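Rhizobiales Sp. Pch2 (Marine metagenome, PDB 6PB3) is probably a TRIP13/Pch2-like AAA+ ATPase that assembles as a hexamer and remodels HORMA domain proteins in the regulation of bacterial cGAS-like enzymes during phage immunity. Local coordinates at residues Q126-A131 with V180-R185; H134-A139 with I187-N192; P226-R231 with G251-T256. All blocks are in the same frame, centred on the assembly; numbering follows the deposited sequence.

Interaction 1 (Q126-A131 with V180-R185); sequences QLISAA and VNAFIR
Ser129 OG lies against the Ala182 methyl, 3.7 Å from Ala182 CB, while its hydrogen bond goes back to the carbonyl of Thr125, one turn earlier in its own helix. The hydroxyl can do both because OG stands beside its own backbone N, opposite the carbonyl carbon (chi1 -62°). Toward Ala182 it makes only a van der Waals contact, and no hydrogen bond joins the two segments. The contact is a parallel helix pair of the AAA+ alpha/beta core: helix 124-141 follows strand 105-111, helix 179-192 follows strand 151-157, and the two run side by side in the same direction. Their local axes differ by only 10° and approach to 8.5 Å. The close spacing is consistent with the small residues that face each other here, Ser129 and Ala182, whose CA atoms are 5.7 Å apart.

Ile128 carries most of the contact, and its CG2 branch does the touching. CG2 is anti to the backbone N, and reaches across to the helix backbone opposite, 3.7 Å from Ala182 C and 3.6 Å from Phe183 N. The Ala182 methyl touches the same branch, with Ile128 CG2 and Ala182 CB 3.8 Å apart. Phe183 takes part through its CB and the rim of its ring rather than by a stack. Its ring points into the core, where it meets the ring of Phe132 from helix 124-141, planes about 60° apart, and touches Val199 and Met201 of strand 197-203. On the other helix, Leu127 and Ala131 turn to Leu111 of strand 105-111. Near the plane of the Phe183 ring, at its edge, sits Ile128 CG2, which is also 4.0 Å from Phe183 CB.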
loop_
_atom_site.group_PDB
_atom_site.type_symbol
_atom_site.label_atom_id
_atom_site.label_comp_id
_atom_site.label_asym_id
_atom_site.label_seq_id
_atom_site.Cartn_x
_atom_site.Cartn_y
_atom_site.Cartn_z
ATOM N N GLN A 126 -24.862 -21.182 9.565
ATOM C CA GLN A 126 -26.041 -22.038 9.448
ATOM C C GLN A 126 -26.272 -22.465 8.000
ATOM O O GLN A 126 -26.569 -23.635 7.728
ATOM C CB GLN A 126 -27.277 -21.314 9.994
ATOM C CG GLN A 126 -27.198 -20.893 11.457
ATOM C CD GLN A 126 -28.447 -20.147 11.924
ATOM O OE1 GLN A 126 -29.102 -19.454 11.142
ATOM N NE2 GLN A 126 -28.783 -20.296 13.206
ATOM N N LEU A 127 -26.135 -21.530 7.056
ATOM C CA LEU A 127 -26.366 -21.852 5.650
ATOM C C LEU A 127 -25.402 -22.921 5.156
ATOM O O LEU A 127 -25.806 -23.856 4.459
ATOM C CB LEU A 127 -26.244 -20.586 4.802
ATOM C CG LEU A 127 -26.392 -20.681 3.281
ATOM C CD1 LEU A 127 -27.676 -21.395 2.871
ATOM C CD2 LEU A 127 -26.339 -19.286 2.670
ATOM N N ILE A 128 -24.127 -22.812 5.525
ATOM C CA ILE A 128 -23.125 -23.751 5.029
ATOM C C ILE A 128 -23.364 -25.141 5.607
ATOM O O ILE A 128 -23.353 -26.142 4.879
ATOM C CB ILE A 128 -21.715 -23.236 5.354
ATOM C CG1 ILE A 128 -21.404 -22.003 4.503
ATOM C CG2 ILE A 128 -20.695 -24.329 5.152
ATOM C CD1 ILE A 128 -20.164 -21.251 4.940
ATOM N N SER A 129 -23.588 -25.219 6.923
ATOM C CA SER A 129 -23.936 -26.489 7.556
ATOM C C SER A 129 -25.136 -27.132 6.876
ATOM O O SER A 129 -25.086 -28.302 6.482
ATOM C CB SER A 129 -24.225 -26.278 9.043
ATOM O OG SER A 129 -23.079 -25.795 9.710
ATOM N N ALA A 130 -26.231 -26.379 6.745
ATOM C CA ALA A 130 -27.436 -26.928 6.133
ATOM C C ALA A 130 -27.133 -27.484 4.754
ATOM O O ALA A 130 -27.498 -28.621 4.441
ATOM C CB ALA A 130 -28.525 -25.859 6.053
ATOM N N ALA A 131 -26.438 -26.703 3.924
ATOM C CA ALA A 131 -26.092 -27.155 2.582
ATOM C C ALA A 131 -25.335 -28.475 2.624
ATOM O O ALA A 131 -25.621 -29.395 1.847
ATOM C CB ALA A 131 -25.267 -26.083 1.869
ATOM N N VAL A 180 -15.967 -20.457 7.789
ATOM C CA VAL A 180 -14.895 -21.279 7.240
ATOM C C VAL A 180 -14.877 -22.638 7.924
ATOM O O VAL A 180 -14.677 -23.674 7.280
ATOM C CB VAL A 180 -13.545 -20.550 7.371
ATOM C CG1 VAL A 180 -12.398 -21.474 6.995
ATOM C CG2 VAL A 180 -13.531 -19.315 6.495
ATOM N N ASN A 181 -15.120 -22.662 9.233
ATOM C CA ASN A 181 -15.066 -23.931 9.952
ATOM C C ASN A 181 -16.208 -24.851 9.541
ATOM O O ASN A 181 -16.008 -26.060 9.372
ATOM C CB ASN A 181 -15.083 -23.688 11.456
ATOM C CG ASN A 181 -13.822 -24.181 12.122
ATOM O OD1 ASN A 181 -12.781 -23.528 12.060
ATOM N ND2 ASN A 181 -13.897 -25.356 12.739
ATOM N N ALA A 182 -17.410 -24.295 9.371
ATOM C CA ALA A 182 -18.533 -25.090 8.878
ATOM C C ALA A 182 -18.229 -25.688 7.510
ATOM O O ALA A 182 -18.626 -26.820 7.214
ATOM C CB ALA A 182 -19.795 -24.233 8.816
ATOM N N PHE A 183 -17.533 -24.933 6.662
ATOM C CA PHE A 183 -17.207 -25.402 5.322
ATOM C C PHE A 183 -16.173 -26.517 5.370
ATOM O O PHE A 183 -16.310 -27.538 4.686
ATOM C CB PHE A 183 -16.700 -24.222 4.502
ATOM C CG PHE A 183 -16.533 -24.517 3.051
ATOM C CD1 PHE A 183 -17.635 -24.755 2.246
ATOM C CD2 PHE A 183 -15.270 -24.553 2.482
ATOM C CE1 PHE A 183 -17.483 -25.022 0.899
ATOM C CE2 PHE A 183 -15.108 -24.819 1.139
ATOM C CZ PHE A 183 -16.218 -25.063 0.348
ATOM N N ILE A 184 -15.134 -26.330 6.186
ATOM C CA ILE A 184 -14.091 -27.338 6.363
ATOM C C ILE A 184 -14.685 -28.636 6.888
ATOM O O ILE A 184 -14.401 -29.726 6.378
ATOM C CB ILE A 184 -13.015 -26.810 7.324
ATOM C CG1 ILE A 184 -12.152 -25.750 6.653
ATOM C CG2 ILE A 184 -12.194 -27.938 7.897
ATOM C CD1 ILE A 184 -11.512 -24.863 7.687
ATOM N N ARG A 185 -15.482 -28.538 7.952
ATOM C CA ARG A 185 -16.145 -29.719 8.490
ATOM C C ARG A 185 -17.000 -30.400 7.428
ATOM O O ARG A 185 -17.048 -31.634 7.360
ATOM C CB ARG A 185 -16.986 -29.331 9.706
ATOM C CG ARG A 185 -16.146 -28.855 10.885
ATOM C CD ARG A 185 -16.995 -28.312 12.019
ATOM N NE ARG A 185 -16.161 -27.761 13.083
ATOM C CZ ARG A 185 -16.626 -27.315 14.246
ATOM N NH1 ARG A 185 -17.929 -27.350 14.500
ATOM N NH2 ARG A 185 -15.788 -26.833 15.160
#

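Interaction 2 (H134-A139 with I187-N192); sequences HTVSEA and IDRLGN
Val136 meets both Leu190 and Arg189, making one apolar contact and one contact over a flat cation. The apolar part joins methyl to methyl: Val136 CG2 and Leu190 CD2 are 3.7 Å apart, with the two side chains inclined to each other. Leu190 starts off beside the contact, but its branched end turns inward, so that CD2 does the touching. Thr135 adds a looser methyl contact, its CG2 lying 4.4 Å from Leu190 CD2, while its hydroxyl is bonded to the carbonyl of Ala131.

The second contact is between valine and guanidinium. Val136 CG2 stands 3.9 Å above one face of the Arg189 group, displaced toward its rim, and is equally far from Arg189 NE. The other branch, Val136 CG1, comes within 3.9 Å of Arg189 NH2. Arg189 reaches this place with CG anti to the backbone N (chi1 -168°) and its chain extended from CG to NE, crossing Val136 at about a right angle. The charge itself is answered by a salt bridge from Arg189 NH2 to Glu133, which probably helps hold the flat group over the valine.

No hydrogen bond links the two segments, and their axes stay 10.7 Å apart at an angle of 17°. Thr135 and Leu190 both also touch Ala197 of strand 197-203, so the inner side of the pair rests on the sheet. Neighbouring parallel helices laid over one face of the parallel strands of the sheet, each crossing from strand to strand, are characteristic of the beta-alpha-beta build of P-loop NTPases.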
loop_
_atom_site.group_PDB
_atom_site.type_symbol
_atom_site.label_atom_id
_atom_site.label_comp_id
_atom_site.label_asym_id
_atom_site.label_seq_id
_atom_site.Cartn_x
_atom_site.Cartn_y
_atom_site.Cartn_z
ATOM N N HIS A 134 -27.694 -31.357 3.784
ATOM C CA HIS A 134 -28.538 -31.773 2.670
ATOM C C HIS A 134 -27.733 -32.568 1.652
ATOM O O HIS A 134 -28.175 -33.626 1.186
ATOM C CB HIS A 134 -29.182 -30.547 2.020
ATOM C CG HIS A 134 -30.167 -30.876 0.937
ATOM N ND1 HIS A 134 -29.932 -30.591 -0.391
ATOM C CD2 HIS A 134 -31.392 -31.456 0.986
ATOM C CE1 HIS A 134 -30.967 -30.982 -1.114
ATOM N NE2 HIS A 134 -31.866 -31.510 -0.303
ATOM N N THR A 135 -26.533 -32.088 1.318
ATOM C CA THR A 135 -25.709 -32.775 0.331
ATOM C C THR A 135 -25.395 -34.200 0.772
ATOM O O THR A 135 -25.493 -35.140 -0.028
ATOM C CB THR A 135 -24.427 -31.987 0.094
ATOM O OG1 THR A 135 -24.760 -30.641 -0.261
ATOM C CG2 THR A 135 -23.617 -32.610 -1.025
ATOM N N VAL A 136 -25.049 -34.381 2.050
ATOM C CA VAL A 136 -24.784 -35.717 2.578
ATOM C C VAL A 136 -26.025 -36.595 2.469
ATOM O O VAL A 136 -25.952 -37.749 2.028
ATOM C CB VAL A 136 -24.283 -35.621 4.033
ATOM C CG1 VAL A 136 -24.156 -37.005 4.652
ATOM C CG2 VAL A 136 -22.957 -34.872 4.092
ATOM N N SER A 137 -27.182 -36.064 2.865
ATOM C CA SER A 137 -28.412 -36.852 2.830
ATOM C C SER A 137 -28.728 -37.315 1.410
ATOM O O SER A 137 -28.975 -38.503 1.170
ATOM C CB SER A 137 -29.570 -36.037 3.409
ATOM O OG SER A 137 -30.801 -36.714 3.252
ATOM N N GLU A 138 -28.713 -36.389 0.451
ATOM C CA GLU A 138 -29.022 -36.748 -0.929
ATOM C C GLU A 138 -28.013 -37.742 -1.485
ATOM O O GLU A 138 -28.383 -38.673 -2.208
ATOM C CB GLU A 138 -29.077 -35.493 -1.794
ATOM C CG GLU A 138 -30.375 -34.723 -1.645
ATOM C CD GLU A 138 -31.580 -35.567 -2.025
ATOM O OE1 GLU A 138 -31.570 -36.161 -3.128
ATOM O OE2 GLU A 138 -32.525 -35.652 -1.210
ATOM N N ALA A 139 -26.732 -37.573 -1.147
ATOM C CA ALA A 139 -25.715 -38.499 -1.635
ATOM C C ALA A 139 -25.918 -39.903 -1.070
ATOM O O ALA A 139 -25.606 -40.896 -1.739
ATOM C CB ALA A 139 -24.320 -37.977 -1.292
ATOM N N ILE A 187 -16.553 -30.371 4.064
ATOM C CA ILE A 187 -15.675 -31.012 3.089
ATOM C C ILE A 187 -15.092 -32.302 3.651
ATOM O O ILE A 187 -15.053 -33.334 2.974
ATOM C CB ILE A 187 -14.555 -30.046 2.689
ATOM C CG1 ILE A 187 -15.130 -28.870 1.911
ATOM C CG2 ILE A 187 -13.473 -30.774 1.913
ATOM C CD1 ILE A 187 -14.081 -27.871 1.571
ATOM N N ASP A 188 -14.583 -32.248 4.882
ATOM C CA ASP A 188 -14.027 -33.444 5.508
ATOM C C ASP A 188 -15.073 -34.544 5.600
ATOM O O ASP A 188 -14.777 -35.721 5.362
ATOM C CB ASP A 188 -13.498 -33.103 6.899
ATOM C CG ASP A 188 -12.273 -32.245 6.849
ATOM O OD1 ASP A 188 -11.726 -32.068 5.742
ATOM O OD2 ASP A 188 -11.858 -31.743 7.910
ATOM N N ARG A 189 -16.305 -34.171 5.943
ATOM C CA ARG A 189 -17.373 -35.152 6.078
ATOM C C ARG A 189 -17.659 -35.836 4.742
ATOM O O ARG A 189 -17.867 -37.055 4.691
ATOM C CB ARG A 189 -18.611 -34.452 6.632
ATOM C CG ARG A 189 -19.720 -35.345 7.105
ATOM C CD ARG A 189 -20.767 -34.478 7.771
ATOM N NE ARG A 189 -22.069 -35.126 7.859
ATOM C CZ ARG A 189 -23.207 -34.471 8.058
ATOM N NH1 ARG A 189 -23.203 -33.147 8.184
ATOM N NH2 ARG A 189 -24.350 -35.136 8.115
ATOM N N LEU A 190 -17.647 -35.072 3.645
ATOM C CA LEU A 190 -17.814 -35.674 2.326
ATOM C C LEU A 190 -16.633 -36.577 1.989
ATOM O O LEU A 190 -16.798 -37.606 1.317
ATOM C CB LEU A 190 -17.969 -34.589 1.259
ATOM C CG LEU A 190 -19.227 -33.718 1.300
ATOM C CD1 LEU A 190 -19.296 -32.785 0.086
ATOM C CD2 LEU A 190 -20.466 -34.580 1.382
ATOM N N GLY A 191 -15.428 -36.193 2.427
ATOM C CA GLY A 191 -14.252 -36.985 2.112
ATOM C C GLY A 191 -14.160 -38.250 2.940
ATOM O O GLY A 191 -13.803 -39.313 2.421
ATOM N N ASN A 192 -14.525 -38.162 4.224
ATOM C CA ASN A 192 -14.508 -39.335 5.092
ATOM C C ASN A 192 -15.380 -40.452 4.529
ATOM O O ASN A 192 -14.966 -41.616 4.494
ATOM C CB ASN A 192 -14.963 -38.948 6.501
ATOM C CG ASN A 192 -13.827 -38.423 7.364
ATOM O OD1 ASN A 192 -12.653 -38.708 7.112
ATOM N ND2 ASN A 192 -14.176 -37.661 8.395
#

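Interaction 3 (P226-R231 with G251-T256); sequences PNDAQR and GLVAAT
The guanidinium of Arg231 turns its edge to the 251-256 segment, and its contacts there are in-plane rather than stacked. Val253 O lies close to the guanidinium plane and is held side-on by two nitrogens, Arg231 NE at 3.1 Å and Arg231 NH2 at 3.0 Å. NE approaches in the carbonyl plane, on a lone pair; the NH2 donor stands above that plane, and neither bond is straight (144° and 153°). Thr256 OG1 is also at this edge, 3.1 Å from Arg231 NE. A bend at chi3 (-54°) brings the guanidinium alongside the carbonyl.

At another edge Arg231 NH1 donates to Pro226 O, 3.0 Å away and in the guanidinium plane. Asp228 OD1 adds a salt bridge to Arg231 NH2 at 3.2 Å, with weak hydrogen bonds, so a carboxylate probably helps balance a largely buried charge. The amides of Asn227 and Gln230 meet the backbone: in a capping box, Gln230 N donates to Asn227 OD1 and Asn227 N to Gln230 OE1, closing the start of helix 228-239. Val253 CG1 packs 3.7 Å from Arg231 NH2 and 3.9 Å from Asp228 O.

Arg231 thus ties the beginning of helix 228-239 to the last turn of helix 246-255, in what is probably the small helical lid of the AAA+ module. Helix 268-283 touches Pro226 and Thr256, helix 291-300 touches Leu252 and Ala255, and helix 33-47 touches Gln230.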
loop_
_atom_site.group_PDB
_atom_site.type_symbol
_atom_site.label_atom_id
_atom_site.label_comp_id
_atom_site.label_asym_id
_atom_site.label_seq_id
_atom_site.Cartn_x
_atom_site.Cartn_y
_atom_site.Cartn_z
ATOM N N PRO A 226 -5.327 -16.107 -21.692
ATOM C CA PRO A 226 -5.193 -17.188 -22.673
ATOM C C PRO A 226 -3.876 -17.098 -23.418
ATOM O O PRO A 226 -3.415 -16.008 -23.781
ATOM C CB PRO A 226 -6.390 -16.965 -23.611
ATOM C CG PRO A 226 -6.760 -15.554 -23.422
ATOM C CD PRO A 226 -6.497 -15.272 -21.969
ATOM N N ASN A 227 -3.265 -18.262 -23.632
ATOM C CA ASN A 227 -2.043 -18.340 -24.412
ATOM C C ASN A 227 -2.398 -18.326 -25.897
ATOM O O ASN A 227 -3.572 -18.247 -26.279
ATOM C CB ASN A 227 -1.234 -19.577 -24.019
ATOM C CG ASN A 227 -1.990 -20.882 -24.256
ATOM O OD1 ASN A 227 -2.794 -21.001 -25.181
ATOM N ND2 ASN A 227 -1.738 -21.862 -23.406
ATOM N N ASP A 228 -1.376 -18.410 -26.751
ATOM C CA ASP A 228 -1.614 -18.251 -28.181
ATOM C C ASP A 228 -2.590 -19.297 -28.706
ATOM O O ASP A 228 -3.467 -18.977 -29.516
ATOM C CB ASP A 228 -0.292 -18.292 -28.940
ATOM C CG ASP A 228 0.631 -17.140 -28.556
ATOM O OD1 ASP A 228 0.721 -16.823 -27.347
ATOM O OD2 ASP A 228 1.273 -16.559 -29.458
ATOM N N ALA A 229 -2.485 -20.544 -28.231
ATOM C CA ALA A 229 -3.411 -21.577 -28.685
ATOM C C ALA A 229 -4.832 -21.262 -28.248
ATOM O O ALA A 229 -5.777 -21.385 -29.035
ATOM C CB ALA A 229 -2.981 -22.954 -28.170
ATOM N N GLN A 230 -5.002 -20.840 -26.994
ATOM C CA GLN A 230 -6.341 -20.517 -26.506
ATOM C C GLN A 230 -6.921 -19.303 -27.220
ATOM O O GLN A 230 -8.119 -19.274 -27.529
ATOM C CB GLN A 230 -6.316 -20.302 -24.995
ATOM C CG GLN A 230 -5.969 -21.597 -24.250
ATOM C CD GLN A 230 -5.584 -21.365 -22.802
ATOM O OE1 GLN A 230 -4.827 -20.448 -22.482
ATOM N NE2 GLN A 230 -6.104 -22.202 -21.918
ATOM N N ARG A 231 -6.092 -18.294 -27.500
ATOM C CA ARG A 231 -6.584 -17.149 -28.257
ATOM C C ARG A 231 -6.952 -17.564 -29.672
ATOM O O ARG A 231 -7.964 -17.111 -30.215
ATOM C CB ARG A 231 -5.543 -16.021 -28.266
ATOM C CG ARG A 231 -5.219 -15.505 -26.875
ATOM C CD ARG A 231 -4.611 -14.117 -26.924
ATOM N NE ARG A 231 -3.448 -14.072 -27.801
ATOM C CZ ARG A 231 -2.272 -14.598 -27.483
ATOM N NH1 ARG A 231 -2.113 -15.217 -26.314
ATOM N NH2 ARG A 231 -1.259 -14.512 -28.333
ATOM N N GLY A 251 -2.680 -12.883 -37.224
ATOM C CA GLY A 251 -2.514 -11.477 -36.891
ATOM C C GLY A 251 -3.325 -11.067 -35.676
ATOM O O GLY A 251 -2.840 -10.337 -34.809
ATOM N N LEU A 252 -4.566 -11.545 -35.585
ATOM C CA LEU A 252 -5.391 -11.213 -34.429
ATOM C C LEU A 252 -4.924 -11.946 -33.181
ATOM O O LEU A 252 -5.054 -11.425 -32.072
ATOM C CB LEU A 252 -6.854 -11.546 -34.706
ATOM C CG LEU A 252 -7.632 -10.730 -35.724
ATOM C CD1 LEU A 252 -8.944 -11.438 -36.055
ATOM C CD2 LEU A 252 -7.898 -9.341 -35.155
ATOM N N VAL A 253 -4.387 -13.154 -33.345
ATOM C CA VAL A 253 -3.753 -13.850 -32.229
ATOM C C VAL A 253 -2.565 -13.047 -31.712
ATOM O O VAL A 253 -2.391 -12.854 -30.502
ATOM C CB VAL A 253 -3.320 -15.261 -32.663
ATOM C CG1 VAL A 253 -2.435 -15.890 -31.584
ATOM C CG2 VAL A 253 -4.529 -16.121 -32.944
ATOM N N ALA A 254 -1.738 -12.555 -32.627
ATOM C CA ALA A 254 -0.580 -11.766 -32.224
ATOM C C ALA A 254 -1.003 -10.432 -31.621
ATOM O O ALA A 254 -0.407 -9.973 -30.637
ATOM C CB ALA A 254 0.355 -11.552 -33.418
ATOM N N ALA A 255 -2.031 -9.798 -32.189
ATOM C CA ALA A 255 -2.465 -8.504 -31.682
ATOM C C ALA A 255 -3.079 -8.605 -30.297
ATOM O O ALA A 255 -3.134 -7.599 -29.584
ATOM C CB ALA A 255 -3.463 -7.866 -32.651
ATOM N N THR A 256 -3.531 -9.782 -29.887
ATOM C CA THR A 256 -4.140 -9.923 -28.575
ATOM C C THR A 256 -3.205 -10.565 -27.559
ATOM O O THR A 256 -3.606 -10.781 -26.406
ATOM C CB THR A 256 -5.453 -10.709 -28.700
ATOM O OG1 THR A 256 -5.210 -11.984 -29.313
ATOM C CG2 THR A 256 -6.420 -9.922 -29.568
#

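Interactions 1 and 2 are successive stations along one helix pair, 124-141 with 179-192. Their centres are about 11 Å apart, and the local axis separation grows from 8.5 Å to 10.7 Å, as small Ser129 and Ala182 give way to larger Val136, Arg189 and Leu190. Interaction 3 lies on the opposite side of the chain's centre, about 41 Å and 42 Å from the other two by centres, with nearest atoms about 25 Å away. The first two have no hydrogen bond between their segments and rest on van der Waals packing, whereas the third is held by two hydrogen bonds from a buried arginine. The probable Walker A loop, between strand 76-81 and helix 87-93, belongs to the same sheet-based core as interactions 1 and 2.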